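Side-chain contacts in truncated hemoglobin from geobacillus stearothermophilus (Geobacillus stearothermophilus, PDB 2BKM), which binds haem and probably takes up oxygen, for storage, transport or related chemistry: residues L19-A22 with F23-V27; K47-Q50 with F51-Y55; P69-R72 with A73-R77; I99-G103 with P104-Q108. All blocks are in the same frame, centred on the assembly; numbering follows the deposited sequence. Where two conformers were deposited one is given.

Overall arrangement
From the N terminus, the four contacts follow one another in series; each is a local turn within one continuous run of chain, so none nests in or crosses another. Contact 1 lies on helix 12-29 and contact 2 on helix 42-55, and the two touch where Val-20 packs on Leu-52. Contact 3, on the short helix 71-75, meets contact 2 through Phe-51 against Leu-71 and Pro-69, and both touch the haem. Contact 4 turns the chain from helix 82-98 into helix 104-120 and returns to contact 1, where Ile-99 rests on Leu-19 and Ala-22. Contacts 3 and 4, their centres about 26 Å apart, lie on opposite sides of the chain's centre.

Contact 1 of 4, residues L19-A22 with F23-V27; sequences LVEA and FYRRV. With ACT (acetate ion), chain E.
Over the centre of the Tyr-24 ring, on one face, lies Phe-23 CD1, while Val-20 CG1 sits at its edge, in plane, one turn back along helix 12-29 of the globin fold. Val-20 and Tyr-24 run side by side in the same direction, with CG1 of the valine 3.7 Å from CD1 of the tyrosine. The Phe-23 ring carries Val-27 CG2 on one face and has Tyr-24 CE1 at its edge; Trp-88 meets it edge-to-face. The flat group of Arg-25 lies back over the helix, with Ala-22 CA and Glu-21 O on one face. A bend at chi3 (-67°) folds its chain that way, and NH2 forms a salt bridge with Glu-21 OE2 at 2.8 Å. Carboxylate and guanidinium planes stand 83° apart, so a single oxygen and a single nitrogen make the pair. Two waters add to the grip: one donates to Ala-22 O and accepts from Arg-25 NE, the other donates to Glu-21 OE1 and receives a weak bond from Arg-25 NH1. Glu-98 takes a second salt bridge from Arg-25 and one from Arg-26, tying this helix to helix 82-98. Tyr-24 belongs to the dioxygen pocket, and its hydroxyl points into the distal space. There Tyr-24 OH donates to O of an acetate, probably from the crystallisation liquor and also hydrogen-bonded to Trp-88 NE1, at a very short and doubtful 2.4 Å.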
loop_
_atom_site.group_PDB
_atom_site.type_symbol
_atom_site.label_atom_id
_atom_site.label_comp_id
_atom_site.label_asym_id
_atom_site.label_seq_id
_atom_site.Cartn_x
_atom_site.Cartn_y
_atom_site.Cartn_z
ATOM N N LEU A 19 4.618 9.129 -1.391
ATOM C CA LEU A 19 3.354 8.413 -1.283
ATOM C C LEU A 19 3.224 7.722 0.065
ATOM O O LEU A 19 2.185 7.819 0.729
ATOM C CB LEU A 19 3.241 7.381 -2.411
ATOM C CG LEU A 19 1.905 6.623 -2.392
ATOM C CD1 LEU A 19 0.730 7.579 -2.550
ATOM C CD2 LEU A 19 1.949 5.614 -3.534
ATOM N N VAL A 20 4.278 7.017 0.469
ATOM C CA VAL A 20 4.246 6.304 1.735
ATOM C C VAL A 20 4.078 7.250 2.905
ATOM O O VAL A 20 3.297 6.987 3.775
ATOM C CB VAL A 20 5.528 5.452 1.873
ATOM C CG1 VAL A 20 5.745 5.009 3.310
ATOM C CG2 VAL A 20 5.438 4.295 0.924
ATOM N N GLU A 21 4.822 8.350 2.886
ATOM C CA GLU A 21 4.688 9.351 3.939
ATOM C C GLU A 21 3.233 9.830 4.034
ATOM O O GLU A 21 2.647 9.860 5.112
ATOM C CB GLU A 21 5.618 10.521 3.627
ATOM C CG GLU A 21 5.628 11.557 4.740
ATOM C CD GLU A 21 6.125 12.942 4.298
ATOM O OE1 GLU A 21 6.458 13.161 3.099
ATOM O OE2 GLU A 21 6.156 13.833 5.184
ATOM N N ALA A 22 2.638 10.165 2.887
ATOM C CA ALA A 22 1.286 10.658 2.913
ATOM C C ALA A 22 0.292 9.584 3.351
ATOM O O ALA A 22 -0.651 9.843 4.096
ATOM C CB ALA A 22 0.945 11.205 1.530
ATOM N N PHE A 23 0.518 8.378 2.869
ATOM C CA PHE A 23 -0.352 7.269 3.164
ATOM C C PHE A 23 -0.437 6.995 4.684
ATOM O O PHE A 23 -1.520 6.847 5.229
ATOM C CB PHE A 23 0.112 6.038 2.389
ATOM C CG PHE A 23 -0.735 4.817 2.656
ATOM C CD1 PHE A 23 -0.171 3.731 3.311
ATOM C CD2 PHE A 23 -2.077 4.763 2.293
ATOM C CE1 PHE A 23 -0.927 2.602 3.564
ATOM C CE2 PHE A 23 -2.849 3.635 2.551
ATOM C CZ PHE A 23 -2.279 2.555 3.184
ATOM N N TYR A 24 0.727 6.946 5.334
ATOM C CA TYR A 24 0.685 6.588 6.758
ATOM C C TYR A 24 0.132 7.691 7.613
ATOM O O TYR A 24 -0.441 7.408 8.684
ATOM C CB TYR A 24 1.991 5.999 7.279
ATOM C CG TYR A 24 2.105 4.621 6.724
ATOM C CD1 TYR A 24 3.003 4.325 5.716
ATOM C CD2 TYR A 24 1.238 3.631 7.160
ATOM C CE1 TYR A 24 3.049 3.056 5.166
ATOM C CE2 TYR A 24 1.263 2.376 6.626
ATOM C CZ TYR A 24 2.178 2.090 5.614
ATOM O OH TYR A 24 2.215 0.837 5.050
ATOM N N ARG A 25 0.237 8.941 7.152
ATOM C CA ARG A 25 -0.485 9.983 7.884
ATOM C C ARG A 25 -2.001 9.742 7.828
ATOM O O ARG A 25 -2.719 9.989 8.804
ATOM C CB ARG A 25 -0.183 11.370 7.327
ATOM C CG ARG A 25 1.209 11.849 7.632
ATOM C CD ARG A 25 1.283 13.354 7.324
ATOM N NE ARG A 25 1.147 13.638 5.893
ATOM C CZ ARG A 25 2.185 13.704 5.067
ATOM N NH1 ARG A 25 2.007 13.973 3.777
ATOM N NH2 ARG A 25 3.412 13.497 5.544
ATOM N N ARG A 26 -2.501 9.269 6.680
ATOM C CA ARG A 26 -3.918 8.987 6.551
ATOM C C ARG A 26 -4.311 7.762 7.358
ATOM O O ARG A 26 -5.357 7.734 7.967
ATOM C CB ARG A 26 -4.296 8.787 5.082
ATOM C CG ARG A 26 -4.123 9.984 4.134
ATOM C CD ARG A 26 -4.598 11.327 4.642
ATOM N NE ARG A 26 -4.617 12.207 3.472
ATOM C CZ ARG A 26 -5.707 12.776 2.961
ATOM N NH1 ARG A 26 -6.905 12.637 3.530
ATOM N NH2 ARG A 26 -5.579 13.515 1.877
ATOM N N VAL A 27 -3.469 6.726 7.332
ATOM C CA VAL A 27 -3.753 5.527 8.074
ATOM C C VAL A 27 -3.845 5.840 9.539
ATOM O O VAL A 27 -4.750 5.353 10.205
ATOM C CB VAL A 27 -2.660 4.457 7.812
ATOM C CG1 VAL A 27 -2.807 3.292 8.779
ATOM C CG2 VAL A 27 -2.742 3.954 6.349
HETATM C C ACT E . 0.451 -1.492 5.288
HETATM O O ACT E . 0.169 -0.323 5.037
HETATM O OXT ACT E . -0.320 -2.323 4.848
HETATM C CH3 ACT E . 1.663 -1.871 6.051
HETATM O O HOH W 1 4.189 12.986 1.393
HETATM O O HOH W 2 -1.358 12.526 4.500
#

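Contact 2 of 4, residues K47-Q50 with F51-Y55; sequences KQKQ and FLTQY. With HEM (protoporphyrin IX containing Fe), chain D.
Gln-48 spreads its amide between the haem and the next turn of its own helix: OE1 lies 3.4 Å from haem CHD, while NE2 is 3.5 Å from Phe-51 CD2. The same NE2 reaches Leu-52 CG. A bend at chi2 (68°) turns the amide toward the following turn of the helix, its plane 60° from that of the Phe-51 ring. Phe-51 itself presses on the porphyrin rim, with CB 3.4 Å from the methyl CMD and CE2 against the vinyl atoms CAC and CBC. Lys-47 stretches out fully along the haem propionate, and its NZ donates to O1D at 2.8 Å. Gln-48 is part of the dioxygen pocket on the distal side.

Behind this first shell, backbone and side-chain bonds join successive turns. Lys-49 O accepts twice, from Thr-53 N and, at 2.7 Å, from Thr-53 OG1, the two donors reaching it from opposite faces of its plane. Lys-49 NZ forms a salt bridge with Glu-13, and the amide of Gln-50 hydrogen-bonds to Glu-65 and His-66. Helix 42-55 packs on helix 12-29 through Leu-52 on Val-20, on helix 61-66 through Gln-50 on Leu-61, and on helix 104-120 through Leu-52 and Tyr-55 on Phe-109 and Leu-113.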
loop_
_atom_site.group_PDB
_atom_site.type_symbol
_atom_site.label_atom_id
_atom_site.label_comp_id
_atom_site.label_asym_id
_atom_site.label_seq_id
_atom_site.Cartn_x
_atom_site.Cartn_y
_atom_site.Cartn_z
ATOM N N LYS A 47 8.993 -0.539 5.743
ATOM C CA LYS A 47 8.751 -1.790 5.049
ATOM C C LYS A 47 7.912 -1.566 3.814
ATOM O O LYS A 47 8.142 -2.175 2.806
ATOM C CB LYS A 47 8.001 -2.750 5.957
ATOM C CG LYS A 47 8.852 -3.348 7.068
ATOM C CD LYS A 47 7.972 -4.164 8.008
ATOM C CE LYS A 47 8.818 -4.923 9.010
ATOM N NZ LYS A 47 7.923 -5.708 9.917
ATOM N N GLN A 48 6.919 -0.685 3.914
ATOM C CA GLN A 48 6.067 -0.431 2.768
ATOM C C GLN A 48 6.813 0.273 1.647
ATOM O O GLN A 48 6.564 0.010 0.480
ATOM C CB GLN A 48 4.896 0.439 3.204
ATOM C CG GLN A 48 3.792 0.592 2.153
ATOM C CD GLN A 48 3.048 -0.715 1.914
ATOM O OE1 GLN A 48 1.965 -0.921 2.502
ATOM N NE2 GLN A 48 3.610 -1.605 1.106
ATOM N N LYS A 49 7.697 1.191 2.002
ATOM C CA LYS A 49 8.519 1.799 0.962
ATOM C C LYS A 49 9.320 0.726 0.224
ATOM O O LYS A 49 9.394 0.699 -1.004
ATOM C CB LYS A 49 9.444 2.838 1.553
ATOM C CG LYS A 49 10.293 3.457 0.474
ATOM C CD LYS A 49 10.965 4.744 0.854
ATOM C CE LYS A 49 11.096 5.667 -0.378
ATOM N NZ LYS A 49 11.391 5.116 -1.778
ATOM N N GLN A 50 9.920 -0.190 0.995
ATOM C CA GLN A 50 10.665 -1.290 0.376
ATOM C C GLN A 50 9.767 -2.183 -0.465
ATOM O O GLN A 50 10.084 -2.528 -1.601
ATOM C CB GLN A 50 11.342 -2.143 1.450
ATOM C CG GLN A 50 12.403 -1.383 2.194
ATOM C CD GLN A 50 12.953 -2.196 3.313
ATOM O OE1 GLN A 50 12.213 -2.822 4.059
ATOM N NE2 GLN A 50 14.260 -2.219 3.422
ATOM N N PHE A 51 8.593 -2.516 0.081
ATOM C CA PHE A 51 7.701 -3.392 -0.620
ATOM C C PHE A 51 7.188 -2.786 -1.925
ATOM O O PHE A 51 7.208 -3.438 -2.941
ATOM C CB PHE A 51 6.514 -3.803 0.251
ATOM C CG PHE A 51 5.585 -4.681 -0.483
ATOM C CD1 PHE A 51 5.942 -5.996 -0.716
ATOM C CD2 PHE A 51 4.401 -4.173 -1.068
ATOM C CE1 PHE A 51 5.105 -6.833 -1.505
ATOM C CE2 PHE A 51 3.575 -4.970 -1.833
ATOM C CZ PHE A 51 3.908 -6.303 -2.078
ATOM N N LEU A 52 6.722 -1.547 -1.853
ATOM C CA LEU A 52 6.117 -0.953 -3.028
ATOM C C LEU A 52 7.173 -0.766 -4.118
ATOM O O LEU A 52 6.891 -0.957 -5.292
ATOM C CB LEU A 52 5.474 0.381 -2.683
ATOM C CG LEU A 52 4.194 0.259 -1.834
ATOM C CD1 LEU A 52 3.733 1.637 -1.498
ATOM C CD2 LEU A 52 3.129 -0.533 -2.590
ATOM N N THR A 53 8.412 -0.493 -3.706
ATOM C CA THR A 53 9.502 -0.394 -4.675
ATOM C C THR A 53 9.613 -1.693 -5.466
ATOM O O THR A 53 9.614 -1.702 -6.687
ATOM C CB THR A 53 10.816 -0.076 -3.912
ATOM O OG1 THR A 53 10.694 1.235 -3.347
ATOM C CG2 THR A 53 12.003 -0.156 -4.888
ATOM N N GLN A 54 9.668 -2.800 -4.746
ATOM C CA GLN A 54 9.780 -4.094 -5.373
ATOM C C GLN A 54 8.529 -4.457 -6.155
ATOM O O GLN A 54 8.609 -4.955 -7.251
ATOM C CB GLN A 54 10.096 -5.073 -4.241
ATOM C CG GLN A 54 10.085 -6.525 -4.532
ATOM C CD GLN A 54 10.520 -7.278 -3.303
ATOM O OE1 GLN A 54 11.374 -6.818 -2.548
ATOM N NE2 GLN A 54 9.931 -8.443 -3.091
ATOM N N TYR A 55 7.374 -4.179 -5.566
ATOM C CA TYR A 55 6.107 -4.487 -6.172
ATOM C C TYR A 55 5.944 -3.805 -7.504
ATOM O O TYR A 55 5.321 -4.360 -8.403
ATOM C CB TYR A 55 5.080 -3.922 -5.232
ATOM C CG TYR A 55 3.617 -4.096 -5.514
ATOM C CD1 TYR A 55 2.854 -3.024 -5.983
ATOM C CD2 TYR A 55 2.986 -5.287 -5.227
ATOM C CE1 TYR A 55 1.510 -3.118 -6.108
ATOM C CE2 TYR A 55 1.603 -5.399 -5.345
ATOM C CZ TYR A 55 0.884 -4.302 -5.793
ATOM O OH TYR A 55 -0.471 -4.412 -5.905
HETATM C CHA HEM D . 1.724 -4.979 7.166
HETATM C CHB HEM D . -2.949 -3.872 7.500
HETATM C CHC HEM D . -3.260 -4.185 2.673
HETATM C CHD HEM D . 1.532 -4.247 2.385
HETATM C C1A HEM D . 0.491 -4.613 7.628
HETATM C C2A HEM D . 0.188 -4.443 9.033
HETATM C C3A HEM D . -1.105 -4.137 9.122
HETATM C C4A HEM D . -1.648 -4.113 7.789
HETATM C CMA HEM D . -1.884 -3.845 10.418
HETATM C CAA HEM D . 1.198 -4.566 10.187
HETATM C CBA HEM D . 2.145 -3.382 10.146
HETATM C CGA HEM D . 3.385 -3.568 11.000
HETATM O O1A HEM D . 3.510 -4.576 11.772
HETATM O O2A HEM D . 4.303 -2.715 10.896
HETATM C C1B HEM D . -3.432 -3.912 6.225
HETATM C C2B HEM D . -4.829 -3.789 5.860
HETATM C C3B HEM D . -4.904 -3.908 4.539
HETATM C C4B HEM D . -3.585 -4.091 3.983
HETATM C CMB HEM D . -6.003 -3.530 6.827
HETATM C CAB HEM D . -6.188 -3.829 3.727
HETATM C CBB HEM D . -6.368 -4.520 2.595
HETATM C C1C HEM D . -1.981 -4.138 2.161
HETATM C C2C HEM D . -1.634 -3.935 0.775
HETATM C C3C HEM D . -0.295 -3.967 0.742
HETATM C C4C HEM D . 0.211 -4.169 2.076
HETATM C CMC HEM D . -2.618 -3.727 -0.414
HETATM C CAC HEM D . 0.652 -3.760 -0.451
HETATM C CBC HEM D . 0.281 -3.661 -1.719
HETATM C C1D HEM D . 2.005 -4.488 3.636
HETATM C C2D HEM D . 3.396 -4.737 3.925
HETATM C C3D HEM D . 3.442 -4.976 5.392
HETATM C C4D HEM D . 2.078 -4.890 5.851
HETATM C CMD HEM D . 4.565 -4.715 2.932
HETATM C CAD HEM D . 4.679 -5.280 6.214
HETATM C CBD HEM D . 4.791 -6.797 6.416
HETATM C CGD HEM D . 5.948 -7.016 7.363
HETATM O O1D HEM D . 5.782 -6.861 8.618
HETATM O O2D HEM D . 7.058 -7.277 6.825
HETATM N NA HEM D . -0.662 -4.406 6.903
HETATM N NB HEM D . -2.726 -4.099 5.053
HETATM N NC HEM D . -0.844 -4.252 2.925
HETATM N ND HEM D . 1.265 -4.580 4.799
HETATM FE FE HEM D . -0.740 -4.354 4.917
#

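Contact 3 of 4, residues P69-R72 with A73-R77; sequences PMLR and ARHLR. With HEM (protoporphyrin IX containing Fe), chain D.
The proximal haem site of this globin is built on the short helix 71-75, whose His-75 binds the haem iron through NE2 at 2.0 Å. The rotation of the imidazole is fixed from behind: ND1 donates at 2.7 Å to Leu-71 O, which lies in the ring plane, although the donor stands 42° above the carbonyl plane. Leu-71 O also accepts from His-75 N, while Leu-71 CD2 packs 3.7 Å from haem CMD.

Arg-74, extended from CG to NE, reaches back to the helix start. Its NE donates to Pro-69 O at 2.7 Å, NH2 hydrogen-bonds to His-68 O, Met-70 CE lies over the centre of one guanidinium face, and haem O2D over the opposite one. An alanine here is likely to leave Pro-69 O without its mate and the propionate with one positive charge fewer beside it. Pro-69 and Leu-71 face Phe-51 of helix 42-55, Pro-69 also meets helix 61-66, and Leu-71 and His-75 rest on Met-120 of helix 104-120.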
loop_
_atom_site.group_PDB
_atom_site.type_symbol
_atom_site.label_atom_id
_atom_site.label_comp_id
_atom_site.label_asym_id
_atom_site.label_seq_id
_atom_site.Cartn_x
_atom_site.Cartn_y
_atom_site.Cartn_z
ATOM N N PRO A 69 7.622 -11.508 0.401
ATOM C CA PRO A 69 6.479 -10.781 0.951
ATOM C C PRO A 69 5.407 -11.664 1.591
ATOM O O PRO A 69 4.923 -11.326 2.665
ATOM C CB PRO A 69 5.933 -10.047 -0.270
ATOM C CG PRO A 69 7.147 -9.847 -1.181
ATOM C CD PRO A 69 7.944 -11.115 -0.975
ATOM N N MET A 70 5.062 -12.774 0.952
ATOM C CA MET A 70 3.973 -13.653 1.418
ATOM C C MET A 70 2.902 -12.806 2.104
ATOM O O MET A 70 2.508 -13.044 3.266
ATOM C CB MET A 70 4.492 -14.757 2.343
ATOM C CG MET A 70 5.201 -14.298 3.572
ATOM S SD MET A 70 5.718 -15.728 4.559
ATOM C CE MET A 70 5.818 -14.979 6.195
ATOM N N LEU A 71 2.425 -11.809 1.374
ATOM C CA LEU A 71 1.668 -10.753 2.009
ATOM C C LEU A 71 0.384 -11.288 2.575
ATOM O O LEU A 71 0.007 -10.928 3.665
ATOM C CB LEU A 71 1.334 -9.649 1.024
ATOM C CG LEU A 71 2.333 -8.536 0.738
ATOM C CD1 LEU A 71 1.508 -7.490 -0.001
ATOM C CD2 LEU A 71 2.989 -7.954 1.951
ATOM N N ARG A 72 -0.309 -12.155 1.845
ATOM C CA ARG A 72 -1.570 -12.632 2.388
ATOM C C ARG A 72 -1.327 -13.318 3.729
ATOM O O ARG A 72 -2.068 -13.084 4.700
ATOM C CB ARG A 72 -2.297 -13.573 1.454
ATOM C CG ARG A 72 -3.654 -13.956 2.068
ATOM C CD ARG A 72 -4.467 -14.784 1.179
ATOM N NE ARG A 72 -5.466 -15.463 2.013
ATOM C CZ ARG A 72 -6.622 -14.941 2.427
ATOM N NH1 ARG A 72 -7.431 -15.678 3.201
ATOM N NH2 ARG A 72 -7.007 -13.712 2.058
ATOM N N ALA A 73 -0.296 -14.158 3.786
ATOM C CA ALA A 73 0.008 -14.857 5.026
ATOM C C ALA A 73 0.326 -13.905 6.150
ATOM O O ALA A 73 -0.103 -14.111 7.277
ATOM C CB ALA A 73 1.161 -15.813 4.810
ATOM N N ARG A 74 1.097 -12.858 5.870
ATOM C CA ARG A 74 1.446 -11.917 6.897
ATOM C C ARG A 74 0.221 -11.185 7.405
ATOM O O ARG A 74 0.230 -10.703 8.531
ATOM C CB ARG A 74 2.462 -10.921 6.346
ATOM C CG ARG A 74 3.792 -11.552 5.967
ATOM C CD ARG A 74 4.824 -10.466 5.672
ATOM N NE ARG A 74 6.069 -11.003 5.098
ATOM C CZ ARG A 74 7.185 -11.230 5.790
ATOM N NH1 ARG A 74 7.243 -10.968 7.096
ATOM N NH2 ARG A 74 8.253 -11.690 5.151
ATOM N N HIS A 75 -0.775 -11.038 6.539
ATOM C CA HIS A 75 -1.972 -10.306 6.903
ATOM C C HIS A 75 -3.006 -11.146 7.604
ATOM O O HIS A 75 -3.968 -10.592 8.122
ATOM C CB HIS A 75 -2.559 -9.601 5.686
ATOM C CG HIS A 75 -1.796 -8.365 5.298
ATOM N ND1 HIS A 75 -0.626 -8.429 4.579
ATOM C CD2 HIS A 75 -2.047 -7.052 5.503
ATOM C CE1 HIS A 75 -0.180 -7.200 4.355
ATOM N NE2 HIS A 75 -1.003 -6.352 4.932
ATOM N N LEU A 76 -2.780 -12.466 7.644
ATOM C CA LEU A 76 -3.685 -13.329 8.413
ATOM C C LEU A 76 -3.645 -13.019 9.904
ATOM O O LEU A 76 -4.545 -13.405 10.641
ATOM C CB LEU A 76 -3.331 -14.800 8.190
ATOM C CG LEU A 76 -3.614 -15.244 6.766
ATOM C CD1 LEU A 76 -2.988 -16.674 6.517
ATOM C CD2 LEU A 76 -5.048 -15.174 6.364
ATOM N N ARG A 77 -2.598 -12.314 10.329
ATOM C CA ARG A 77 -2.443 -11.872 11.691
ATOM C C ARG A 77 -3.475 -10.802 12.104
ATOM O O ARG A 77 -3.573 -10.410 13.265
ATOM C CB ARG A 77 -1.062 -11.238 11.802
ATOM C CG ARG A 77 -0.614 -11.096 13.230
ATOM C CD ARG A 77 0.884 -10.792 13.272
ATOM N NE ARG A 77 1.655 -11.764 12.492
ATOM C CZ ARG A 77 2.981 -11.763 12.382
ATOM N NH1 ARG A 77 3.706 -10.832 12.990
ATOM N NH2 ARG A 77 3.575 -12.698 11.646
HETATM C CHA HEM D . 1.724 -4.979 7.166
HETATM C CHB HEM D . -2.949 -3.872 7.500
HETATM C CHC HEM D . -3.260 -4.185 2.673
HETATM C CHD HEM D . 1.532 -4.247 2.385
HETATM C C1A HEM D . 0.491 -4.613 7.628
HETATM C C2A HEM D . 0.188 -4.443 9.033
HETATM C C3A HEM D . -1.105 -4.137 9.122
HETATM C C4A HEM D . -1.648 -4.113 7.789
HETATM C CMA HEM D . -1.884 -3.845 10.418
HETATM C CAA HEM D . 1.198 -4.566 10.187
HETATM C CBA HEM D . 2.145 -3.382 10.146
HETATM C CGA HEM D . 3.385 -3.568 11.000
HETATM O O1A HEM D . 3.510 -4.576 11.772
HETATM O O2A HEM D . 4.303 -2.715 10.896
HETATM C C1B HEM D . -3.432 -3.912 6.225
HETATM C C2B HEM D . -4.829 -3.789 5.860
HETATM C C3B HEM D . -4.904 -3.908 4.539
HETATM C C4B HEM D . -3.585 -4.091 3.983
HETATM C CMB HEM D . -6.003 -3.530 6.827
HETATM C CAB HEM D . -6.188 -3.829 3.727
HETATM C CBB HEM D . -6.368 -4.520 2.595
HETATM C C1C HEM D . -1.981 -4.138 2.161
HETATM C C2C HEM D . -1.634 -3.935 0.775
HETATM C C3C HEM D . -0.295 -3.967 0.742
HETATM C C4C HEM D . 0.211 -4.169 2.076
HETATM C CMC HEM D . -2.618 -3.727 -0.414
HETATM C CAC HEM D . 0.652 -3.760 -0.451
HETATM C CBC HEM D . 0.281 -3.661 -1.719
HETATM C C1D HEM D . 2.005 -4.488 3.636
HETATM C C2D HEM D . 3.396 -4.737 3.925
HETATM C C3D HEM D . 3.442 -4.976 5.392
HETATM C C4D HEM D . 2.078 -4.890 5.851
HETATM C CMD HEM D . 4.565 -4.715 2.932
HETATM C CAD HEM D . 4.679 -5.280 6.214
HETATM C CBD HEM D . 4.791 -6.797 6.416
HETATM C CGD HEM D . 5.948 -7.016 7.363
HETATM O O1D HEM D . 5.782 -6.861 8.618
HETATM O O2D HEM D . 7.058 -7.277 6.825
HETATM N NA HEM D . -0.662 -4.406 6.903
HETATM N NB HEM D . -2.726 -4.099 5.053
HETATM N NC HEM D . -0.844 -4.252 2.925
HETATM N ND HEM D . 1.265 -4.580 4.799
HETATM FE FE HEM D . -0.740 -4.354 4.917
#

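Contact 4 of 4, residues I99-G103 with P104-Q108; sequences IGLSG and PAREQ
Gly-103, at phi 114° and psi -177°, takes the N-cap position of helix 104-120, and its carbonyl accepts from Glu-107 N at 2.9 Å, in the carbonyl plane. At these angles a CB would press into the carbonyl O of Ser-102, which calls for a glycine. Across this start Arg-106 folds back over the preceding loop. CG of Leu-101 sits 3.8 Å from CB of Arg-106, the two side chains meeting at a slant. With CG opposite the backbone N (chi1 179°) and a bend at chi2, the arginine is carried toward the loop, where NH2 donates to Leu-101 O at 2.8 Å. This is the corner joining helix 82-98 to helix 104-120 in the globin fold; the first helix closes in a Schellman motif at Gly-100, and Pro-104 opens the second. Asp-97 forms a salt bridge with the same NH2, which therefore links the end of one helix to the loop carbonyl. A leucine in place of Arg-106 would probably leave Asp-97 and Leu-101 O without this shared partner. Beside the N-cap, Glu-107 takes up a water through OE2 at 2.6 Å, and that water accepts from Gly-103 N at 2.9 Å.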
loop_
_atom_site.group_PDB
_atom_site.type_symbol
_atom_site.label_atom_id
_atom_site.label_comp_id
_atom_site.label_asym_id
_atom_site.label_seq_id
_atom_site.Cartn_x
_atom_site.Cartn_y
_atom_site.Cartn_z
ATOM N N ILE A 99 -0.221 13.877 -2.951
ATOM C CA ILE A 99 1.143 14.083 -3.452
ATOM C C ILE A 99 1.104 14.518 -4.899
ATOM O O ILE A 99 2.154 14.691 -5.538
ATOM C CB ILE A 99 2.045 12.863 -3.270
ATOM C CG1 ILE A 99 1.580 11.665 -4.157
ATOM C CG2 ILE A 99 2.110 12.497 -1.777
ATOM C CD1 ILE A 99 2.710 10.639 -4.347
ATOM N N GLY A 100 -0.117 14.693 -5.408
ATOM C CA GLY A 100 -0.329 15.095 -6.793
ATOM C C GLY A 100 0.027 14.049 -7.818
ATOM O O GLY A 100 0.355 14.396 -8.955
ATOM N N LEU A 101 -0.108 12.759 -7.482
ATOM C CA LEU A 101 0.150 11.672 -8.423
ATOM C C LEU A 101 -1.128 11.313 -9.141
ATOM O O LEU A 101 -2.039 10.694 -8.541
ATOM C CB LEU A 101 0.652 10.437 -7.693
ATOM C CG LEU A 101 0.842 9.193 -8.544
ATOM C CD1 LEU A 101 1.912 9.359 -9.653
ATOM C CD2 LEU A 101 1.143 8.004 -7.655
ATOM N N SER A 102 -1.189 11.613 -10.429
ATOM C CA SER A 102 -2.440 11.441 -11.185
ATOM C C SER A 102 -2.077 10.847 -12.523
ATOM O O SER A 102 -0.960 10.999 -12.958
ATOM C CB SER A 102 -3.123 12.796 -11.460
ATOM O OG SER A 102 -2.363 13.482 -12.445
ATOM N N GLY A 103 -3.023 10.183 -13.178
ATOM C CA GLY A 103 -2.792 9.724 -14.535
ATOM C C GLY A 103 -2.763 8.223 -14.678
ATOM O O GLY A 103 -3.003 7.502 -13.728
ATOM N N PRO A 104 -2.491 7.739 -15.870
ATOM C CA PRO A 104 -2.703 6.324 -16.119
ATOM C C PRO A 104 -1.743 5.428 -15.377
ATOM O O PRO A 104 -2.150 4.323 -15.003
ATOM C CB PRO A 104 -2.592 6.202 -17.659
ATOM C CG PRO A 104 -1.851 7.445 -18.043
ATOM C CD PRO A 104 -2.195 8.498 -17.101
ATOM N N ALA A 105 -0.501 5.842 -15.177
ATOM C CA ALA A 105 0.422 5.050 -14.374
ATOM C C ALA A 105 -0.073 5.009 -12.941
ATOM O O ALA A 105 -0.058 3.940 -12.349
ATOM C CB ALA A 105 1.792 5.672 -14.432
ATOM N N ARG A 106 -0.538 6.126 -12.393
ATOM C CA ARG A 106 -1.177 6.057 -11.082
ATOM C C ARG A 106 -2.296 5.047 -11.074
ATOM O O ARG A 106 -2.389 4.240 -10.123
ATOM C CB ARG A 106 -1.743 7.397 -10.700
ATOM C CG ARG A 106 -2.420 7.322 -9.358
ATOM C CD ARG A 106 -3.527 8.228 -9.340
ATOM N NE ARG A 106 -4.571 7.961 -8.340
ATOM C CZ ARG A 106 -5.066 8.921 -7.564
ATOM N NH1 ARG A 106 -6.044 8.604 -6.726
ATOM N NH2 ARG A 106 -4.581 10.168 -7.563
ATOM N N GLU A 107 -3.168 5.071 -12.082
ATOM C CA GLU A 107 -4.328 4.189 -11.976
ATOM C C GLU A 107 -3.951 2.749 -12.149
ATOM O O GLU A 107 -4.562 1.855 -11.537
ATOM C CB GLU A 107 -5.431 4.585 -12.965
ATOM C CG GLU A 107 -5.831 6.011 -12.867
ATOM C CD GLU A 107 -6.499 6.396 -11.610
ATOM O OE1 GLU A 107 -6.673 5.585 -10.639
ATOM O OE2 GLU A 107 -6.893 7.599 -11.608
ATOM N N GLN A 108 -2.953 2.483 -12.977
ATOM C CA GLN A 108 -2.486 1.109 -13.155
ATOM C C GLN A 108 -1.942 0.599 -11.817
ATOM O O GLN A 108 -2.224 -0.539 -11.386
ATOM C CB GLN A 108 -1.354 1.049 -14.189
ATOM C CG GLN A 108 -1.801 1.129 -15.613
ATOM C CD GLN A 108 -0.661 1.451 -16.572
ATOM O OE1 GLN A 108 -0.914 1.924 -17.692
ATOM N NE2 GLN A 108 0.573 1.226 -16.154
HETATM O O HOH W 3 -5.507 9.826 -11.729
#